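Local coordinates for putative transcriptional regulator protein, LacI family (Rhizobium etli, PDB 3MIZ), which probably acts as a LacI-family DNA-binding transcription regulator, its periplasmic-binding-protein-like core being the part usually used to sense an effector, at residues A[79-84]-A[142-147]; A[121-126]-A[154-159]; A[135-140]-A[206-211]; A[147-152]-A[230-235]; A[221-226]-A[242-247]. All blocks are in the same frame, centred on the assembly; numbering follows the deposited sequence.

Contact 1 of 5, residues A[79-84]-A[142-147]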
# COMPACT_ATOMS: atom_id res chain seq x y z
N MSE A 79 -3.30 -7.78 -9.61
CA MSE A 79 -2.65 -6.63 -8.98
C MSE A 79 -1.95 -5.75 -10.01
O MSE A 79 -1.94 -4.52 -9.89
CB MSE A 79 -1.67 -7.10 -7.91
CG MSE A 79 -2.35 -7.62 -6.66
SE MSE A 79 -3.47 -6.26 -5.84
CE MSE A 79 -5.22 -6.79 -6.50
N TYR A 80 -1.34 -6.37 -11.01
CA TYR A 80 -0.70 -5.61 -12.08
C TYR A 80 -1.24 -6.15 -13.38
O TYR A 80 -1.80 -7.25 -13.44
CB TYR A 80 0.83 -5.70 -12.03
CG TYR A 80 1.40 -7.07 -11.81
CD1 TYR A 80 1.78 -7.49 -10.53
CD2 TYR A 80 1.58 -7.96 -12.87
CE1 TYR A 80 2.33 -8.75 -10.31
CE2 TYR A 80 2.12 -9.23 -12.66
CZ TYR A 80 2.49 -9.61 -11.38
OH TYR A 80 3.05 -10.85 -11.19
N ARG A 81 -1.08 -5.38 -14.45
CA ARG A 81 -1.60 -5.79 -15.73
C ARG A 81 -1.01 -7.11 -16.23
O ARG A 81 0.20 -7.27 -16.29
CB ARG A 81 -1.38 -4.68 -16.75
CG ARG A 81 -2.33 -4.73 -17.90
CD ARG A 81 -2.17 -3.49 -18.75
NE ARG A 81 -2.86 -3.63 -20.02
CZ ARG A 81 -2.82 -2.72 -20.98
NH1 ARG A 81 -2.12 -1.61 -20.80
NH2 ARG A 81 -3.47 -2.93 -22.11
N ARG A 82 -1.88 -8.05 -16.56
CA ARG A 82 -1.45 -9.37 -17.02
C ARG A 82 -2.33 -9.88 -18.15
O ARG A 82 -3.45 -9.40 -18.36
CB ARG A 82 -1.54 -10.39 -15.87
CG ARG A 82 -0.66 -10.14 -14.66
CD ARG A 82 -0.97 -11.16 -13.57
NE ARG A 82 -0.85 -12.53 -14.08
CZ ARG A 82 -1.37 -13.60 -13.49
NH1 ARG A 82 -2.04 -13.49 -12.35
NH2 ARG A 82 -1.22 -14.80 -14.04
N ILE A 83 -1.80 -10.84 -18.90
CA ILE A 83 -2.54 -11.51 -19.96
C ILE A 83 -2.58 -12.93 -19.41
O ILE A 83 -1.53 -13.56 -19.23
CB ILE A 83 -1.79 -11.50 -21.30
CG1 ILE A 83 -1.62 -10.07 -21.81
CG2 ILE A 83 -2.58 -12.30 -22.34
CD1 ILE A 83 -0.74 -9.98 -23.06
N VAL A 84 -3.78 -13.43 -19.11
CA VAL A 84 -3.90 -14.77 -18.54
C VAL A 84 -5.32 -15.30 -18.59
O VAL A 84 -6.29 -14.54 -18.49
CB VAL A 84 -3.43 -14.77 -17.06
CG1 VAL A 84 -4.20 -13.73 -16.27
CG2 VAL A 84 -3.63 -16.16 -16.45
N ILE A 142 9.63 -7.67 -16.32
CA ILE A 142 8.73 -8.81 -16.34
C ILE A 142 7.29 -8.32 -16.44
O ILE A 142 6.39 -9.03 -16.90
CB ILE A 142 8.87 -9.68 -15.07
CG1 ILE A 142 8.03 -10.95 -15.21
CG2 ILE A 142 8.43 -8.90 -13.85
CD1 ILE A 142 8.18 -11.92 -14.04
N LEU A 143 7.07 -7.09 -15.99
CA LEU A 143 5.75 -6.49 -16.01
C LEU A 143 5.35 -6.00 -17.39
O LEU A 143 6.08 -5.22 -18.02
CB LEU A 143 5.69 -5.33 -15.02
CG LEU A 143 5.82 -5.74 -13.55
CD1 LEU A 143 5.76 -4.51 -12.66
CD2 LEU A 143 4.69 -6.69 -13.20
N LEU A 144 4.20 -6.46 -17.86
CA LEU A 144 3.69 -6.06 -19.17
C LEU A 144 3.53 -4.54 -19.22
O LEU A 144 3.92 -3.90 -20.19
CB LEU A 144 2.32 -6.70 -19.43
CG LEU A 144 1.65 -6.19 -20.71
CD1 LEU A 144 2.44 -6.66 -21.93
CD2 LEU A 144 0.21 -6.67 -20.77
N GLY A 145 2.95 -3.98 -18.16
CA GLY A 145 2.75 -2.54 -18.10
C GLY A 145 4.05 -1.77 -18.24
O GLY A 145 4.09 -0.75 -18.94
N ALA A 146 5.10 -2.25 -17.59
CA ALA A 146 6.40 -1.59 -17.65
C ALA A 146 6.90 -1.49 -19.08
O ALA A 146 7.37 -0.43 -19.51
CB ALA A 146 7.41 -2.35 -16.81
N GLU A 147 6.78 -2.59 -19.82
CA GLU A 147 7.23 -2.63 -21.20
C GLU A 147 6.38 -1.75 -22.10
O GLU A 147 6.90 -1.10 -23.01
CB GLU A 147 7.22 -4.06 -21.72
CG GLU A 147 8.32 -4.38 -22.72
CD GLU A 147 9.72 -4.20 -22.15
OE1 GLU A 147 9.89 -4.29 -20.91
OE2 GLU A 147 10.66 -3.98 -22.95
O HOH W 1 2.19 -5.26 -15.84
O HOH W 2 2.48 -8.74 -16.74
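Y80 turns a ring face to the methyl CD2 of L143, a CH-pi contact in which CD2 sits 3.6 Å from the centroid of the Y80 ring and 20° off its normal. The methyl is displaced toward the rim and comes closest to Y80 CD2, at 3.4 Å; the two side chains cross at about a right angle. Next along, L144 and I83 also cross nearly at right angles, L144 CD2 lying 4.0 Å from I83 CG1. With CG anti to the backbone N (chi1 173°), L144 carries CD2 on toward I83. Between these apolar pairs runs a water-mediated link: R81 O accepts from two waters, at 2.7 and 2.9 Å, which in turn accept from L144 N and G145 N at the first turn of helix 144-160. The R81 guanidinium is directed elsewhere, to salt bridges with D115 and E112. A partly hydrated seam of this kind fits the facing surfaces of the two lobes in a periplasmic-binding-protein fold, where the lobes meet beside the interlobe cleft.

Contact 2 of 5, residues A[121-126]-A[154-159]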
# COMPACT_ATOMS: atom_id res chain seq x y z
N ASP A 121 1.15 10.30 -23.41
CA ASP A 121 0.76 11.65 -23.03
C ASP A 121 1.73 12.32 -22.06
O ASP A 121 1.92 13.53 -22.10
CB ASP A 121 -0.64 11.64 -22.42
CG ASP A 121 -1.71 11.33 -23.45
OD1 ASP A 121 -1.43 11.51 -24.66
OD2 ASP A 121 -2.82 10.93 -23.06
N LEU A 122 2.34 11.52 -21.20
CA LEU A 122 3.29 12.03 -20.23
C LEU A 122 4.58 12.43 -20.96
O LEU A 122 5.21 13.43 -20.63
CB LEU A 122 3.56 10.96 -19.17
CG LEU A 122 4.05 11.35 -17.78
CD1 LEU A 122 3.28 12.54 -17.25
CD2 LEU A 122 3.87 10.14 -16.87
N THR A 123 4.96 11.65 -21.97
CA THR A 123 6.16 11.95 -22.73
C THR A 123 5.93 13.23 -23.55
O THR A 123 6.79 14.11 -23.61
CB THR A 123 6.55 10.76 -23.66
OG1 THR A 123 6.81 9.60 -22.86
CG2 THR A 123 7.81 11.09 -24.47
N ARG A 124 4.75 13.34 -24.16
CA ARG A 124 4.42 14.53 -24.95
C ARG A 124 4.40 15.77 -24.05
O ARG A 124 4.76 16.88 -24.47
CB ARG A 124 3.06 14.37 -25.63
CG ARG A 124 2.99 13.30 -26.71
CD ARG A 124 1.55 13.07 -27.14
NE ARG A 124 0.90 14.31 -27.57
CZ ARG A 124 0.91 14.79 -28.81
NH1 ARG A 124 1.56 14.14 -29.77
NH2 ARG A 124 0.27 15.92 -29.09
N TYR A 125 3.94 15.58 -22.81
CA TYR A 125 3.88 16.67 -21.84
C TYR A 125 5.27 17.30 -21.69
O TYR A 125 5.42 18.52 -21.75
CB TYR A 125 3.38 16.12 -20.49
CG TYR A 125 3.42 17.13 -19.36
CD1 TYR A 125 4.57 17.31 -18.60
CD2 TYR A 125 2.30 17.90 -19.06
CE1 TYR A 125 4.62 18.23 -17.56
CE2 TYR A 125 2.34 18.84 -18.02
CZ TYR A 125 3.49 19.00 -17.28
OH TYR A 125 3.53 19.92 -16.25
N LEU A 126 6.28 16.45 -21.51
CA LEU A 126 7.64 16.93 -21.37
C LEU A 126 8.15 17.57 -22.66
O LEU A 126 8.75 18.64 -22.62
CB LEU A 126 8.55 15.77 -20.95
CG LEU A 126 8.29 15.28 -19.53
CD1 LEU A 126 9.09 14.02 -19.24
CD2 LEU A 126 8.65 16.39 -18.53
N ARG A 154 9.56 5.32 -26.18
CA ARG A 154 10.41 5.18 -27.35
C ARG A 154 9.81 5.75 -28.63
O ARG A 154 10.46 6.53 -29.32
CB ARG A 154 10.78 3.71 -27.58
CG ARG A 154 11.79 3.13 -26.61
CD ARG A 154 12.02 1.65 -26.91
NE ARG A 154 12.89 1.00 -25.94
CZ ARG A 154 14.20 1.21 -25.84
NH1 ARG A 154 14.80 2.06 -26.67
NH2 ARG A 154 14.91 0.56 -24.93
N ARG A 155 8.58 5.36 -28.96
CA ARG A 155 7.98 5.88 -30.19
C ARG A 155 7.54 7.34 -30.12
O ARG A 155 7.67 8.07 -31.10
CB ARG A 155 6.77 5.04 -30.62
CG ARG A 155 6.15 5.56 -31.93
CD ARG A 155 4.90 4.81 -32.33
NE ARG A 155 4.20 5.44 -33.45
CZ ARG A 155 4.68 5.52 -34.69
NH1 ARG A 155 5.88 5.02 -35.00
NH2 ARG A 155 3.96 6.09 -35.65
N THR A 156 7.02 7.77 -28.98
CA THR A 156 6.57 9.16 -28.86
C THR A 156 7.75 10.09 -29.06
O THR A 156 7.63 11.12 -29.73
CB THR A 156 5.92 9.43 -27.51
OG1 THR A 156 6.84 9.12 -26.45
CG2 THR A 156 4.65 8.59 -27.36
N THR A 157 8.88 9.74 -28.47
CA THR A 157 10.07 10.56 -28.61
C THR A 157 10.58 10.52 -30.05
O THR A 157 11.09 11.51 -30.56
CB THR A 157 11.20 10.12 -27.65
OG1 THR A 157 12.37 10.90 -27.89
CG2 THR A 157 11.53 8.65 -27.83
N SER A 158 10.44 9.37 -30.72
CA SER A 158 10.89 9.27 -32.11
C SER A 158 9.95 10.03 -33.04
O SER A 158 10.39 10.71 -33.97
CB SER A 158 10.99 7.81 -32.55
OG SER A 158 12.22 7.23 -32.14
N GLU A 159 8.65 9.92 -32.78
CA GLU A 159 7.63 10.59 -33.59
C GLU A 159 7.82 12.11 -33.49
O GLU A 159 7.48 12.85 -34.42
CB GLU A 159 6.24 10.20 -33.09
CG GLU A 159 5.07 10.82 -33.84
CD GLU A 159 3.72 10.38 -33.30
OE1 GLU A 159 3.46 10.58 -32.09
OE2 GLU A 159 2.92 9.82 -34.08
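T123 and T156 meet where helices 115-127 and 144-160 come near each other, and this single threonine pair carries most of the buried contact. The methyl CG2 of T123 presses against T156 OG1 at 3.0 Å, very close for a carbon and an oxygen, while T123 CB stands 3.2 Å from that same oxygen. T123 puts its methyl anti to the backbone N, with its hydroxyl beside that N (chi1 -61°). The hydroxyls are engaged within their own helices: T123 OG1 with A119 O, T156 OG1 with A152 O. Small, beta-branched residues thus let the helix backbones approach to 6.7 Å between the CA atoms of T123 and T156. Both helices belong to the C-terminal lobe of the periplasmic-binding-protein-like fold, an alpha/beta sandwich in which helices pack on a central sheet, and T123 also touches M202 of strand 200-203 in that sheet. T157 adds a looser touch, its backbone N lying 4.4 Å from T123 CG2. Toward solvent the helices are joined more slackly. R124 and E159, both exposed, carry opposite charges whose nearest atoms, R124 NH1 and E159 OE1, remain 4.7 Å apart, so any attraction there is probably weak and long-range. R124 instead has a long, weak ion pair with E128, just past the end of helix 115-127.

Contact 3 of 5, residues A[135-140]-A[206-211]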
# COMPACT_ATOMS: atom_id res chain seq x y z
N GLY A 135 15.39 11.26 -19.59
CA GLY A 135 15.81 10.01 -19.00
C GLY A 135 14.59 9.17 -18.66
O GLY A 135 13.50 9.71 -18.44
N TYR A 136 14.75 7.86 -18.63
CA TYR A 136 13.65 6.96 -18.30
C TYR A 136 14.24 5.79 -17.51
O TYR A 136 15.10 5.06 -18.01
CB TYR A 136 12.98 6.44 -19.58
CG TYR A 136 11.71 5.66 -19.31
CD1 TYR A 136 10.46 6.28 -19.28
CD2 TYR A 136 11.77 4.30 -19.00
CE1 TYR A 136 9.30 5.57 -18.94
CE2 TYR A 136 10.62 3.58 -18.66
CZ TYR A 136 9.39 4.22 -18.63
OH TYR A 136 8.27 3.52 -18.25
N ILE A 137 13.80 5.62 -16.27
CA ILE A 137 14.28 4.52 -15.45
C ILE A 137 13.15 3.50 -15.41
O ILE A 137 12.06 3.76 -14.87
CB ILE A 137 14.69 5.00 -14.05
CG1 ILE A 137 15.76 6.09 -14.18
CG2 ILE A 137 15.28 3.85 -13.26
CD1 ILE A 137 16.32 6.57 -12.86
N ARG A 138 13.42 2.35 -16.03
CA ARG A 138 12.48 1.25 -16.19
C ARG A 138 12.00 0.46 -14.98
O ARG A 138 12.77 0.07 -14.11
CB ARG A 138 13.05 0.25 -17.19
CG ARG A 138 13.39 0.84 -18.55
CD ARG A 138 14.20 -0.14 -19.38
NE ARG A 138 13.46 -1.38 -19.64
CZ ARG A 138 13.97 -2.42 -20.28
NH1 ARG A 138 15.22 -2.38 -20.72
NH2 ARG A 138 13.23 -3.50 -20.50
N LEU A 139 10.69 0.20 -14.98
CA LEU A 139 10.05 -0.61 -13.96
C LEU A 139 10.40 -2.05 -14.37
O LEU A 139 10.81 -2.29 -15.51
CB LEU A 139 8.54 -0.40 -14.02
CG LEU A 139 7.62 -1.20 -13.09
CD1 LEU A 139 7.90 -0.86 -11.64
CD2 LEU A 139 6.17 -0.90 -13.43
N ASN A 140 10.24 -2.98 -13.43
CA ASN A 140 10.53 -4.40 -13.66
C ASN A 140 10.08 -4.86 -15.05
O ASN A 140 8.89 -4.86 -15.35
CB ASN A 140 9.82 -5.25 -12.61
CG ASN A 140 10.40 -6.66 -12.51
OD1 ASN A 140 10.85 -7.23 -13.50
ND2 ASN A 140 10.37 -7.22 -11.31
N ASP A 206 5.49 5.82 -9.71
CA ASP A 206 5.63 6.76 -8.60
C ASP A 206 6.52 6.26 -7.47
O ASP A 206 7.30 7.02 -6.92
CB ASP A 206 4.25 7.11 -8.04
CG ASP A 206 3.34 7.75 -9.07
OD1 ASP A 206 3.86 8.40 -10.00
OD2 ASP A 206 2.10 7.61 -8.95
N GLU A 207 6.39 4.98 -7.12
CA GLU A 207 7.19 4.43 -6.04
C GLU A 207 8.68 4.69 -6.29
O GLU A 207 9.38 5.16 -5.40
CB GLU A 207 6.93 2.92 -5.94
CG GLU A 207 7.41 2.32 -4.64
CD GLU A 207 7.03 0.87 -4.49
OE1 GLU A 207 5.86 0.53 -4.76
OE2 GLU A 207 7.91 0.07 -4.10
N MSE A 208 9.13 4.40 -7.50
CA MSE A 208 10.53 4.59 -7.90
C MSE A 208 10.97 6.06 -7.82
O MSE A 208 12.16 6.36 -7.62
CB MSE A 208 10.74 4.08 -9.34
CG MSE A 208 10.47 2.60 -9.57
SE MSE A 208 10.51 2.17 -11.48
CE MSE A 208 12.39 2.42 -11.76
N ALA A 209 10.03 6.98 -8.01
CA ALA A 209 10.33 8.41 -7.97
C ALA A 209 10.92 8.84 -6.64
O ALA A 209 11.69 9.79 -6.58
CB ALA A 209 9.08 9.23 -8.27
N ILE A 210 10.55 8.14 -5.56
CA ILE A 210 11.10 8.50 -4.26
C ILE A 210 12.63 8.46 -4.32
O ILE A 210 13.29 9.39 -3.86
CB ILE A 210 10.64 7.52 -3.15
CG1 ILE A 210 9.12 7.61 -2.96
CG2 ILE A 210 11.34 7.88 -1.83
CD1 ILE A 210 8.57 6.49 -2.07
N GLN A 211 13.18 7.39 -4.89
CA GLN A 211 14.63 7.25 -4.99
C GLN A 211 15.28 8.24 -5.94
O GLN A 211 16.43 8.66 -5.72
CB GLN A 211 14.99 5.82 -5.41
CG GLN A 211 14.58 4.79 -4.38
CD GLN A 211 15.07 3.40 -4.72
OE1 GLN A 211 16.28 3.17 -4.83
NE2 GLN A 211 14.14 2.47 -4.89
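Apolar packing accounts for the contact of M208, a selenomethionine, with I137 and L139. The terminal methyl CE of M208 rests against I137 CG2 at 3.6 Å, whereas its selenium lies 4.0 Å from L139 CD1 and 3.8 Å from L139 CA. A bend at the last torsion (chi3 70°) turns CE out of the line of the extended chain, which lets the selenium meet one residue and the methyl another. Contacts between methyl and backbone form the second group: M208 CE approaches R138 O at 3.3 Å and I137 O at 3.4 Å, so a single methyl covers two successive carbonyl oxygens near the strand's end. No hydrogen bond crosses between the two segments, and the methyl simply packs against these carbonyl oxygens. Strand 134-138 is central in its sheet, pairing through its backbone with strands 167-174 and 200-203, and helix 206-217 lies over its C-terminal end. V184 of helix 184-192 and M173 of strand 167-174 flank M208, while I137 packs on A188 and M191.

Contact 4 of 5, residues A[147-152]-A[230-235]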
# COMPACT_ATOMS: atom_id res chain seq x y z
N GLU A 147 6.78 -2.59 -19.82
CA GLU A 147 7.23 -2.63 -21.20
C GLU A 147 6.38 -1.75 -22.10
O GLU A 147 6.90 -1.10 -23.01
CB GLU A 147 7.22 -4.06 -21.72
CG GLU A 147 8.32 -4.38 -22.72
CD GLU A 147 9.72 -4.20 -22.15
OE1 GLU A 147 9.89 -4.29 -20.91
OE2 GLU A 147 10.66 -3.98 -22.95
N LEU A 148 5.07 -1.74 -21.88
CA LEU A 148 4.20 -0.91 -22.71
C LEU A 148 4.48 0.58 -22.50
O LEU A 148 4.40 1.36 -23.44
CB LEU A 148 2.73 -1.19 -22.40
CG LEU A 148 2.25 -2.60 -22.77
CD1 LEU A 148 0.78 -2.74 -22.39
CD2 LEU A 148 2.45 -2.82 -24.26
N ARG A 149 4.78 0.97 -21.27
CA ARG A 149 5.07 2.37 -20.99
C ARG A 149 6.38 2.76 -21.69
O ARG A 149 6.52 3.89 -22.18
CB ARG A 149 5.19 2.61 -19.48
CG ARG A 149 3.91 2.27 -18.75
CD ARG A 149 4.07 2.32 -17.24
NE ARG A 149 2.88 1.78 -16.59
CZ ARG A 149 2.73 1.69 -15.27
NH1 ARG A 149 3.68 2.11 -14.45
NH2 ARG A 149 1.61 1.17 -14.78
N LEU A 150 7.32 1.83 -21.72
CA LEU A 150 8.61 2.06 -22.37
C LEU A 150 8.42 2.11 -23.88
O LEU A 150 9.05 2.91 -24.57
CB LEU A 150 9.60 0.96 -21.99
CG LEU A 150 10.95 1.00 -22.71
CD1 LEU A 150 11.69 2.31 -22.38
CD2 LEU A 150 11.78 -0.20 -22.30
N ASP A 151 7.55 1.24 -24.40
CA ASP A 151 7.28 1.24 -25.84
C ASP A 151 6.77 2.62 -26.24
O ASP A 151 7.14 3.15 -27.29
CB ASP A 151 6.22 0.21 -26.21
CG ASP A 151 6.71 -1.23 -26.13
OD1 ASP A 151 7.94 -1.47 -26.18
OD2 ASP A 151 5.84 -2.12 -26.04
N ALA A 152 5.91 3.18 -25.40
CA ALA A 152 5.31 4.49 -25.67
C ALA A 152 6.36 5.58 -25.64
O ALA A 152 6.38 6.46 -26.51
CB ALA A 152 4.23 4.80 -24.66
N VAL A 230 8.69 13.09 -13.53
CA VAL A 230 7.29 12.70 -13.62
C VAL A 230 7.23 11.21 -13.28
O VAL A 230 8.22 10.50 -13.45
CB VAL A 230 6.69 12.96 -15.05
CG1 VAL A 230 6.74 14.46 -15.37
CG2 VAL A 230 7.46 12.17 -16.11
N GLY A 231 6.10 10.75 -12.76
CA GLY A 231 5.99 9.34 -12.40
C GLY A 231 4.88 8.65 -13.16
O GLY A 231 4.55 9.05 -14.28
N PHE A 232 4.32 7.60 -12.57
CA PHE A 232 3.22 6.87 -13.19
C PHE A 232 2.47 6.07 -12.13
O PHE A 232 3.10 5.45 -11.26
CB PHE A 232 3.75 5.93 -14.28
CG PHE A 232 2.74 5.64 -15.36
CD1 PHE A 232 1.55 4.97 -15.07
CD2 PHE A 232 2.98 6.05 -16.67
CE1 PHE A 232 0.61 4.71 -16.07
CE2 PHE A 232 2.05 5.79 -17.69
CZ PHE A 232 0.86 5.12 -17.38
N ASP A 233 1.14 6.11 -12.21
CA ASP A 233 0.19 5.39 -11.34
C ASP A 233 -0.71 6.29 -10.50
O ASP A 233 -1.88 5.98 -10.28
CB ASP A 233 0.91 4.47 -10.34
CG ASP A 233 1.61 3.29 -10.98
OD1 ASP A 233 1.55 3.12 -12.22
OD2 ASP A 233 2.23 2.54 -10.21
N ASP A 234 -0.14 7.39 -10.02
CA ASP A 234 -0.75 8.32 -9.07
C ASP A 234 -1.04 7.53 -7.80
O ASP A 234 -2.18 7.45 -7.33
CB ASP A 234 -2.03 9.00 -9.56
CG ASP A 234 -2.43 10.18 -8.65
OD1 ASP A 234 -1.52 10.82 -8.07
OD2 ASP A 234 -3.64 10.47 -8.50
N PHE A 235 0.02 6.92 -7.28
CA PHE A 235 -0.03 6.15 -6.04
C PHE A 235 -0.01 7.25 -4.98
O PHE A 235 1.05 7.77 -4.64
CB PHE A 235 1.22 5.26 -5.95
CG PHE A 235 1.31 4.45 -4.68
CD1 PHE A 235 0.18 4.00 -4.02
CD2 PHE A 235 2.56 4.11 -4.17
CE1 PHE A 235 0.28 3.21 -2.87
CE2 PHE A 235 2.68 3.32 -3.02
CZ PHE A 235 1.53 2.86 -2.37
O HOH W 3 3.28 0.64 -11.60
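The loop at the C-terminal end of 228-230, an outer strand of the mixed sheet, receives R149 from helix 144-160. The arginine chain, extended from CG to NE, lies across the F232 ring. Its guanidinium stacks almost flat on that ring, planes 10° apart, with R149 CZ 4.0 Å from the F232 centroid in a cation-pi contact; R149 CD adds a CH-pi contact, 3.9 Å from the same centroid. D233 gives a salt bridge to the same group, its OD1 receiving weak bonds from R149 NH1 and NH2, each 3.2 Å long. The carboxylate stands nearly perpendicular to the guanidinium, at 81°, and a water links R149 NH1 with D233 OD2. R149 NE pairs with D115 and NH1 with G204 O. A methionine in its place would probably leave D233 without this positive mate, D115 with one arginine partner fewer and F232 without its stacked group. Such a buried, stacked arginine at strand ends is in keeping with the interlobe cleft of periplasmic-binding-protein-like domains.

Contact 5 of 5, residues A[221-226]-A[242-247]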
# COMPACT_ATOMS: atom_id res chain seq x y z
N LEU A 221 20.81 19.11 -6.79
CA LEU A 221 19.88 19.55 -7.83
C LEU A 221 18.51 19.85 -7.25
O LEU A 221 18.04 19.15 -6.35
CB LEU A 221 19.76 18.47 -8.91
CG LEU A 221 21.05 18.17 -9.68
CD1 LEU A 221 20.84 16.98 -10.62
CD2 LEU A 221 21.47 19.40 -10.47
N ARG A 222 17.88 20.92 -7.75
CA ARG A 222 16.54 21.32 -7.30
C ARG A 222 15.59 20.68 -8.29
O ARG A 222 15.83 20.71 -9.50
CB ARG A 222 16.41 22.84 -7.34
CG ARG A 222 17.50 23.56 -6.57
CD ARG A 222 17.39 25.08 -6.69
NE ARG A 222 18.46 25.75 -5.97
CZ ARG A 222 18.57 27.07 -5.83
NH1 ARG A 222 17.66 27.87 -6.37
NH2 ARG A 222 19.58 27.59 -5.15
N ILE A 223 14.49 20.12 -7.80
CA ILE A 223 13.58 19.43 -8.70
C ILE A 223 13.13 20.22 -9.93
O ILE A 223 13.86 20.29 -10.91
CB ILE A 223 12.38 18.83 -7.95
CG1 ILE A 223 12.88 17.97 -6.79
CG2 ILE A 223 11.54 17.99 -8.90
CD1 ILE A 223 13.79 16.80 -7.20
N PRO A 224 11.95 20.87 -9.89
CA PRO A 224 11.65 21.57 -11.14
C PRO A 224 12.79 22.41 -11.73
O PRO A 224 13.12 22.25 -12.91
CB PRO A 224 10.42 22.41 -10.77
CG PRO A 224 10.65 22.71 -9.32
CD PRO A 224 11.12 21.38 -8.78
N GLN A 225 13.41 23.26 -10.92
CA GLN A 225 14.48 24.14 -11.38
C GLN A 225 15.65 23.48 -12.13
O GLN A 225 16.01 23.92 -13.22
CB GLN A 225 15.05 24.95 -10.21
CG GLN A 225 16.08 26.00 -10.62
CD GLN A 225 16.77 26.66 -9.43
OE1 GLN A 225 16.11 27.16 -8.51
NE2 GLN A 225 18.10 26.66 -9.44
N ASP A 226 16.23 22.45 -11.55
CA ASP A 226 17.37 21.78 -12.18
C ASP A 226 17.03 20.53 -13.00
O ASP A 226 17.69 20.23 -14.00
CB ASP A 226 18.41 21.47 -11.10
CG ASP A 226 18.99 22.73 -10.49
OD1 ASP A 226 19.44 22.69 -9.33
OD2 ASP A 226 18.99 23.78 -11.18
N LEU A 242 5.91 13.37 -1.75
CA LEU A 242 7.04 14.04 -2.38
C LEU A 242 6.73 15.52 -2.56
O LEU A 242 5.58 15.90 -2.82
CB LEU A 242 7.34 13.42 -3.75
CG LEU A 242 7.62 11.91 -3.77
CD1 LEU A 242 7.77 11.43 -5.21
CD2 LEU A 242 8.88 11.60 -2.96
N LYS A 243 7.75 16.34 -2.40
CA LYS A 243 7.62 17.78 -2.58
C LYS A 243 8.81 18.16 -3.45
O LYS A 243 9.95 17.85 -3.11
CB LYS A 243 7.73 18.51 -1.23
CG LYS A 243 6.74 18.03 -0.17
CD LYS A 243 5.30 18.36 -0.53
CE LYS A 243 4.35 17.89 0.56
NZ LYS A 243 2.93 18.22 0.27
N PRO A 244 8.56 18.82 -4.59
CA PRO A 244 7.25 19.24 -5.10
C PRO A 244 6.32 18.08 -5.43
O PRO A 244 6.77 16.95 -5.68
CB PRO A 244 7.60 20.04 -6.34
CG PRO A 244 8.80 19.31 -6.86
CD PRO A 244 9.61 19.07 -5.59
N GLU A 245 5.01 18.36 -5.41
CA GLU A 245 4.00 17.35 -5.73
C GLU A 245 4.33 16.76 -7.10
O GLU A 245 4.57 17.48 -8.05
CB GLU A 245 2.61 18.01 -5.76
CG GLU A 245 2.11 18.46 -4.40
CD GLU A 245 1.78 17.30 -3.48
OE1 GLU A 245 2.71 16.53 -3.14
OE2 GLU A 245 0.60 17.16 -3.09
N LEU A 246 4.30 15.43 -7.18
CA LEU A 246 4.64 14.70 -8.40
C LEU A 246 3.61 14.69 -9.53
O LEU A 246 2.47 14.25 -9.35
CB LEU A 246 4.98 13.25 -8.04
CG LEU A 246 5.54 12.35 -9.14
CD1 LEU A 246 6.91 12.84 -9.59
CD2 LEU A 246 5.66 10.93 -8.60
N THR A 247 4.02 15.16 -10.70
CA THR A 247 3.16 15.16 -11.87
C THR A 247 3.21 13.71 -12.38
O THR A 247 4.29 13.14 -12.52
CB THR A 247 3.67 16.14 -12.92
OG1 THR A 247 3.44 17.48 -12.44
CG2 THR A 247 2.95 15.94 -14.25
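P244 has the most surface buried here, and its ring is wedged against I223 and P224. Its CD lies 3.6 Å from I223 CB and 3.7 Å from I223 CG1, while its CG meets the branch methyl, I223 CG2, at 3.7 Å. Both branches of I223 thus touch the ring: with CG1 beside the backbone N (chi1 -53°) and CG2 anti to it, they diverge over the CG-CD edge of P244. The two proline rings approach through single carbons, P224 CD and P244 CG, 3.7 Å apart. The peptide before P244 is cis, which sets a sharp bend in the chain as it passes I223. With alanine in place of P244, a gap is likely to open beside I223 and P224, and the preceding peptide to go over to trans. P244 O bonds to the hydroxyl of Y213 in helix 206-217. The contact joins short helix 223-226 to the loop between helix 236-239 and strand 248-250, beside helix 206-217, while L242 and K243 pack on the second subunit.

How the contacts relate
From the N terminus, contact 1 closes the first long loop, bringing the corner after strand 73-78 to the start of helix 144-160 and so joining the two lobes. Contact 2, which packs helix 115-127 on helix 144-160, opens within that loop and ends beyond it, so the two cross; contact 3 crosses both, tying strand 134-138 to helix 206-217. Contact 4 joins helix 144-160 to the loop after strand 228-230, shares E147 with contact 1 and crosses contacts 2 and 3; bonds of D206 link contacts 3 and 4. Contact 5 closes the shortest loop, from helix 223-226 to the loop before strand 248-250, crosses contact 4 and follows contacts 1 to 3 in series.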